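PDB 2HI0: putative phosphoglycolate phosphatase from Lactobacillus delbrueckii, which probably hydrolyses phosphoglycolate as a phosphatase of the haloacid dehalogenase (HAD) superfamily. Local coordinates for residues I162-C174 / Y187-S201. Sequence-based numbering, arbitrary orientation.
Sequences IRRKPAPDMTSEC and YIGDSEIDIQTARNS. With NA (sodium ion), chain C.
K165 drives its ammonium group into the buried side of this contact, where NZ forms a salt bridge with D194 OD1 at 2.7 Å, nearly along the C–O axis of that carboxylate. The same NZ donates to Y187 OH at 2.8 Å, arriving at the edge of the ring near its plane; Y187 OH is bonded in turn to V132 O. The contact thus illustrates how one buried lysine can join several oxygens, a bend at chi3 (62°) turning its tip toward them. Along the base of the K165 side chain the packing is tight: T197 OG1, already bonded to I193 O, is wedged 3.3 Å from both K165 CB and CA of the cis-proline P166. Toward solvent the contact is looser. There exposed N200 donates from ND2 to P166 O almost straight (171°), though from above the carbonyl plane. A water bridges P168 O, S172 OG and buried S201 OG. K165 also pairs with D10, a ligand of the sodium ion together with D12 and D190. Replacing K165 by an alanine would probably leave D194 and D10 without their positive partner. The arrangement is consistent with the lysine of HAD motif III, whose charge would probably help offset the carboxylates at the metal site.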
loop_
_atom_site.group_PDB
_atom_site.type_symbol
_atom_site.label_atom_id
_atom_site.label_comp_id
_atom_site.label_asym_id
_atom_site.label_seq_id
_atom_site.Cartn_x
_atom_site.Cartn_y
_atom_site.Cartn_z
ATOM N N ILE A 162 -11.644 -11.513 3.158
ATOM C CA ILE A 162 -11.681 -10.931 1.827
ATOM C C ILE A 162 -10.251 -10.872 1.280
ATOM O O ILE A 162 -9.332 -10.385 1.975
ATOM C CB ILE A 162 -12.265 -9.527 1.885
ATOM C CG1 ILE A 162 -13.685 -9.587 2.479
ATOM C CG2 ILE A 162 -12.278 -8.849 0.485
ATOM C CD1 ILE A 162 -14.705 -10.294 1.552
ATOM N N ARG A 163 -10.045 -11.373 0.074
ATOM C CA ARG A 163 -8.677 -11.429 -0.472
ATOM C C ARG A 163 -7.985 -10.053 -0.582
ATOM O O ARG A 163 -8.586 -9.053 -1.015
ATOM C CB ARG A 163 -8.614 -12.148 -1.823
ATOM C CG ARG A 163 -9.074 -13.568 -1.768
ATOM C CD ARG A 163 -8.862 -14.277 -3.051
ATOM N NE ARG A 163 -9.649 -13.726 -4.174
ATOM C CZ ARG A 163 -9.656 -14.240 -5.405
ATOM N NH1 ARG A 163 -8.883 -15.278 -5.690
ATOM N NH2 ARG A 163 -10.368 -13.687 -6.365
ATOM N N ARG A 164 -6.695 -10.051 -0.208
ATOM C CA ARG A 164 -5.872 -8.886 -0.331
ATOM C C ARG A 164 -5.499 -8.630 -1.781
ATOM O O ARG A 164 -5.646 -9.497 -2.625
ATOM C CB ARG A 164 -4.632 -9.062 0.539
ATOM C CG ARG A 164 -3.733 -10.218 0.035
ATOM C CD ARG A 164 -2.373 -10.145 0.736
ATOM N NE ARG A 164 -1.510 -11.291 0.407
ATOM C CZ ARG A 164 -0.690 -11.367 -0.633
ATOM N NH1 ARG A 164 -0.600 -10.400 -1.538
ATOM N NH2 ARG A 164 0.060 -12.449 -0.772
ATOM N N LYS A 165 -4.999 -7.439 -2.032
ATOM C CA LYS A 165 -4.392 -7.109 -3.325
ATOM C C LYS A 165 -3.184 -8.068 -3.434
ATOM O O LYS A 165 -2.478 -8.325 -2.419
ATOM C CB LYS A 165 -3.898 -5.649 -3.368
ATOM C CG LYS A 165 -4.941 -4.521 -3.286
ATOM C CD LYS A 165 -4.321 -3.236 -2.692
ATOM C CE LYS A 165 -3.204 -2.720 -3.574
ATOM N NZ LYS A 165 -2.465 -1.575 -2.950
ATOM N N PRO A 166 -2.874 -8.540 -4.643
ATOM C CA PRO A 166 -3.406 -8.148 -5.946
ATOM C C PRO A 166 -4.608 -8.914 -6.478
ATOM O O PRO A 166 -4.915 -8.717 -7.657
ATOM C CB PRO A 166 -2.189 -8.336 -6.854
ATOM C CG PRO A 166 -1.488 -9.537 -6.307
ATOM C CD PRO A 166 -1.723 -9.476 -4.798
ATOM N N ALA A 167 -5.330 -9.681 -5.628
ATOM C CA ALA A 167 -6.630 -10.218 -6.062
ATOM C C ALA A 167 -7.508 -9.034 -6.416
ATOM O O ALA A 167 -7.336 -7.945 -5.826
ATOM C CB ALA A 167 -7.307 -11.062 -4.968
ATOM N N PRO A 168 -8.437 -9.221 -7.369
ATOM C CA PRO A 168 -9.256 -8.064 -7.760
ATOM C C PRO A 168 -10.375 -7.678 -6.786
ATOM O O PRO A 168 -11.028 -6.647 -7.008
ATOM C CB PRO A 168 -9.884 -8.514 -9.079
ATOM C CG PRO A 168 -9.874 -9.977 -9.021
ATOM C CD PRO A 168 -8.674 -10.381 -8.225
ATOM N N ASP A 169 -10.619 -8.476 -5.749
ATOM C CA ASP A 169 -11.840 -8.340 -5.009
ATOM C C ASP A 169 -12.059 -6.934 -4.417
ATOM O O ASP A 169 -13.155 -6.364 -4.469
ATOM C CB ASP A 169 -11.886 -9.361 -3.869
ATOM C CG ASP A 169 -11.733 -10.811 -4.328
ATOM O OD1 ASP A 169 -10.819 -11.106 -5.112
ATOM O OD2 ASP A 169 -12.495 -11.672 -3.860
HETATM N N MSE A 170 -11.041 -6.395 -3.764
HETATM C CA MSE A 170 -11.232 -5.096 -3.073
HETATM C C MSE A 170 -11.464 -3.978 -4.081
HETATM O O MSE A 170 -12.283 -3.109 -3.867
HETATM C CB MSE A 170 -10.063 -4.788 -2.166
HETATM C CG MSE A 170 -9.780 -5.884 -1.121
HETATM SE SE MSE A 170 -8.096 -5.580 -0.176
HETATM C CE MSE A 170 -8.836 -4.290 0.722
ATOM N N THR A 171 -10.723 -3.982 -5.177
ATOM C CA THR A 171 -10.902 -2.969 -6.225
ATOM C C THR A 171 -12.257 -3.150 -6.937
ATOM O O THR A 171 -12.866 -2.168 -7.371
ATOM C CB THR A 171 -9.701 -2.980 -7.206
ATOM O OG1 THR A 171 -8.524 -2.601 -6.457
ATOM C CG2 THR A 171 -9.922 -2.007 -8.404
ATOM N N SER A 172 -12.757 -4.392 -7.022
ATOM C CA SER A 172 -14.080 -4.633 -7.598
ATOM C C SER A 172 -15.177 -4.034 -6.676
ATOM O O SER A 172 -16.176 -3.502 -7.173
ATOM C CB SER A 172 -14.354 -6.102 -7.828
ATOM O OG SER A 172 -13.539 -6.620 -8.875
ATOM N N GLU A 173 -14.974 -4.116 -5.348
ATOM C CA GLU A 173 -15.832 -3.427 -4.342
ATOM C C GLU A 173 -15.883 -1.898 -4.558
ATOM O O GLU A 173 -16.926 -1.256 -4.378
ATOM C CB GLU A 173 -15.368 -3.664 -2.892
ATOM C CG GLU A 173 -15.674 -5.040 -2.252
ATOM C CD GLU A 173 -17.137 -5.402 -2.299
ATOM O OE1 GLU A 173 -17.965 -4.605 -1.792
ATOM O OE2 GLU A 173 -17.458 -6.471 -2.858
ATOM N N CYS A 174 -14.719 -1.331 -4.864
ATOM C CA CYS A 174 -14.588 0.081 -5.204
ATOM C C CYS A 174 -15.314 0.454 -6.533
ATOM O O CYS A 174 -16.092 1.407 -6.596
ATOM C CB CYS A 174 -13.121 0.416 -5.252
ATOM S SG CYS A 174 -12.817 2.112 -5.708
ATOM N N TYR A 187 -5.358 3.117 -11.482
ATOM C CA TYR A 187 -4.877 2.748 -10.158
ATOM C C TYR A 187 -3.498 3.376 -10.005
ATOM O O TYR A 187 -2.687 3.334 -10.921
ATOM C CB TYR A 187 -4.801 1.219 -10.001
ATOM C CG TYR A 187 -4.676 0.817 -8.550
ATOM C CD1 TYR A 187 -5.782 0.641 -7.715
ATOM C CD2 TYR A 187 -3.420 0.755 -7.980
ATOM C CE1 TYR A 187 -5.614 0.359 -6.347
ATOM C CE2 TYR A 187 -3.254 0.465 -6.630
ATOM C CZ TYR A 187 -4.350 0.270 -5.827
ATOM O OH TYR A 187 -4.141 0.012 -4.472
ATOM N N ILE A 188 -3.220 3.926 -8.839
ATOM C CA ILE A 188 -1.973 4.680 -8.578
ATOM C C ILE A 188 -1.301 4.035 -7.377
ATOM O O ILE A 188 -1.898 3.906 -6.319
ATOM C CB ILE A 188 -2.237 6.129 -8.271
ATOM C CG1 ILE A 188 -3.029 6.822 -9.406
ATOM C CG2 ILE A 188 -0.897 6.850 -7.938
ATOM C CD1 ILE A 188 -4.477 7.032 -9.036
ATOM N N GLY A 189 -0.046 3.634 -7.528
ATOM C CA GLY A 189 0.652 3.044 -6.367
ATOM C C GLY A 189 2.168 3.004 -6.520
ATOM O O GLY A 189 2.695 3.402 -7.555
ATOM N N ASP A 190 2.862 2.541 -5.479
ATOM C CA ASP A 190 4.314 2.592 -5.441
ATOM C C ASP A 190 5.017 1.225 -5.544
ATOM O O ASP A 190 6.230 1.166 -5.402
ATOM C CB ASP A 190 4.747 3.248 -4.122
ATOM C CG ASP A 190 4.348 2.407 -2.895
ATOM O OD1 ASP A 190 3.252 1.799 -2.930
ATOM O OD2 ASP A 190 5.100 2.316 -1.895
ATOM N N SER A 191 4.266 0.157 -5.784
ATOM C CA SER A 191 4.858 -1.170 -5.756
ATOM C C SER A 191 4.407 -2.071 -6.900
ATOM O O SER A 191 3.477 -1.764 -7.680
ATOM C CB SER A 191 4.551 -1.836 -4.419
ATOM O OG SER A 191 3.268 -2.451 -4.438
ATOM N N GLU A 192 5.067 -3.231 -6.966
ATOM C CA GLU A 192 4.684 -4.308 -7.908
ATOM C C GLU A 192 3.282 -4.853 -7.649
ATOM O O GLU A 192 2.612 -5.311 -8.568
ATOM C CB GLU A 192 5.722 -5.446 -7.883
ATOM C CG GLU A 192 5.691 -6.393 -6.682
ATOM C CD GLU A 192 6.272 -5.900 -5.341
ATOM O OE1 GLU A 192 6.489 -4.681 -5.162
ATOM O OE2 GLU A 192 6.503 -6.793 -4.466
ATOM N N ILE A 193 2.839 -4.823 -6.387
ATOM C CA ILE A 193 1.487 -5.292 -6.028
ATOM C C ILE A 193 0.449 -4.380 -6.685
ATOM O O ILE A 193 -0.606 -4.871 -7.110
ATOM C CB ILE A 193 1.292 -5.360 -4.495
ATOM C CG1 ILE A 193 2.340 -6.285 -3.880
ATOM C CG2 ILE A 193 -0.176 -5.717 -4.092
ATOM C CD1 ILE A 193 2.341 -7.637 -4.503
ATOM N N ASP A 194 0.738 -3.068 -6.765
ATOM C CA ASP A 194 -0.137 -2.105 -7.433
ATOM C C ASP A 194 -0.195 -2.320 -8.959
ATOM O O ASP A 194 -1.271 -2.332 -9.551
ATOM C CB ASP A 194 0.276 -0.683 -7.048
ATOM C CG ASP A 194 0.289 -0.494 -5.538
ATOM O OD1 ASP A 194 -0.651 -1.004 -4.881
ATOM O OD2 ASP A 194 1.290 -0.003 -5.016
ATOM N N ILE A 195 0.978 -2.545 -9.547
ATOM C CA ILE A 195 1.061 -2.949 -10.951
ATOM C C ILE A 195 0.150 -4.160 -11.231
ATOM O O ILE A 195 -0.645 -4.164 -12.174
ATOM C CB ILE A 195 2.527 -3.221 -11.376
ATOM C CG1 ILE A 195 3.372 -1.941 -11.260
ATOM C CG2 ILE A 195 2.597 -3.738 -12.824
ATOM C CD1 ILE A 195 4.843 -2.099 -11.342
ATOM N N GLN A 196 0.282 -5.196 -10.398
ATOM C CA GLN A 196 -0.507 -6.402 -10.571
ATOM C C GLN A 196 -2.020 -6.216 -10.313
ATOM O O GLN A 196 -2.881 -6.760 -11.021
ATOM C CB GLN A 196 0.040 -7.469 -9.653
ATOM C CG GLN A 196 1.457 -7.892 -10.007
ATOM C CD GLN A 196 2.039 -8.795 -8.937
ATOM O OE1 GLN A 196 1.310 -9.609 -8.325
ATOM N NE2 GLN A 196 3.352 -8.678 -8.705
ATOM N N THR A 197 -2.327 -5.462 -9.280
ATOM C CA THR A 197 -3.702 -5.196 -8.918
ATOM C C THR A 197 -4.441 -4.546 -10.120
ATOM O O THR A 197 -5.570 -4.947 -10.475
ATOM C CB THR A 197 -3.748 -4.263 -7.719
ATOM O OG1 THR A 197 -3.219 -4.950 -6.567
ATOM C CG2 THR A 197 -5.196 -3.836 -7.428
ATOM N N ALA A 198 -3.795 -3.545 -10.722
ATOM C CA ALA A 198 -4.360 -2.846 -11.915
ATOM C C ALA A 198 -4.644 -3.816 -13.059
ATOM O O ALA A 198 -5.746 -3.850 -13.596
ATOM C CB ALA A 198 -3.448 -1.720 -12.372
ATOM N N ARG A 199 -3.641 -4.621 -13.405
ATOM C CA ARG A 199 -3.819 -5.585 -14.512
ATOM C C ARG A 199 -4.924 -6.588 -14.217
ATOM O O ARG A 199 -5.723 -6.915 -15.087
ATOM C CB ARG A 199 -2.522 -6.328 -14.804
ATOM C CG ARG A 199 -2.647 -7.255 -16.053
ATOM C CD ARG A 199 -1.524 -7.022 -16.981
ATOM N NE ARG A 199 -1.678 -7.708 -18.261
ATOM C CZ ARG A 199 -0.933 -7.415 -19.325
ATOM N NH1 ARG A 199 -0.048 -6.424 -19.246
ATOM N NH2 ARG A 199 -1.070 -8.080 -20.477
ATOM N N ASN A 200 -4.959 -7.072 -12.970
ATOM C CA ASN A 200 -5.973 -8.026 -12.513
ATOM C C ASN A 200 -7.385 -7.427 -12.455
ATOM O O ASN A 200 -8.393 -8.148 -12.545
ATOM C CB ASN A 200 -5.588 -8.704 -11.152
ATOM C CG ASN A 200 -4.273 -9.481 -11.222
ATOM O OD1 ASN A 200 -3.790 -9.789 -12.312
ATOM N ND2 ASN A 200 -3.659 -9.754 -10.055
ATOM N N SER A 201 -7.446 -6.091 -12.422
ATOM C CA SER A 201 -8.709 -5.360 -12.385
ATOM C C SER A 201 -9.041 -4.706 -13.725
ATOM O O SER A 201 -9.976 -3.930 -13.798
ATOM C CB SER A 201 -8.663 -4.292 -11.304
ATOM O OG SER A 201 -8.429 -4.865 -10.009
HETATM NA NA NA C . 2.085 0.879 -1.124
HETATM O O HOH W 1 -11.200 -5.387 -9.651
HETATM O O HOH W 2 2.033 -1.319 -2.678
#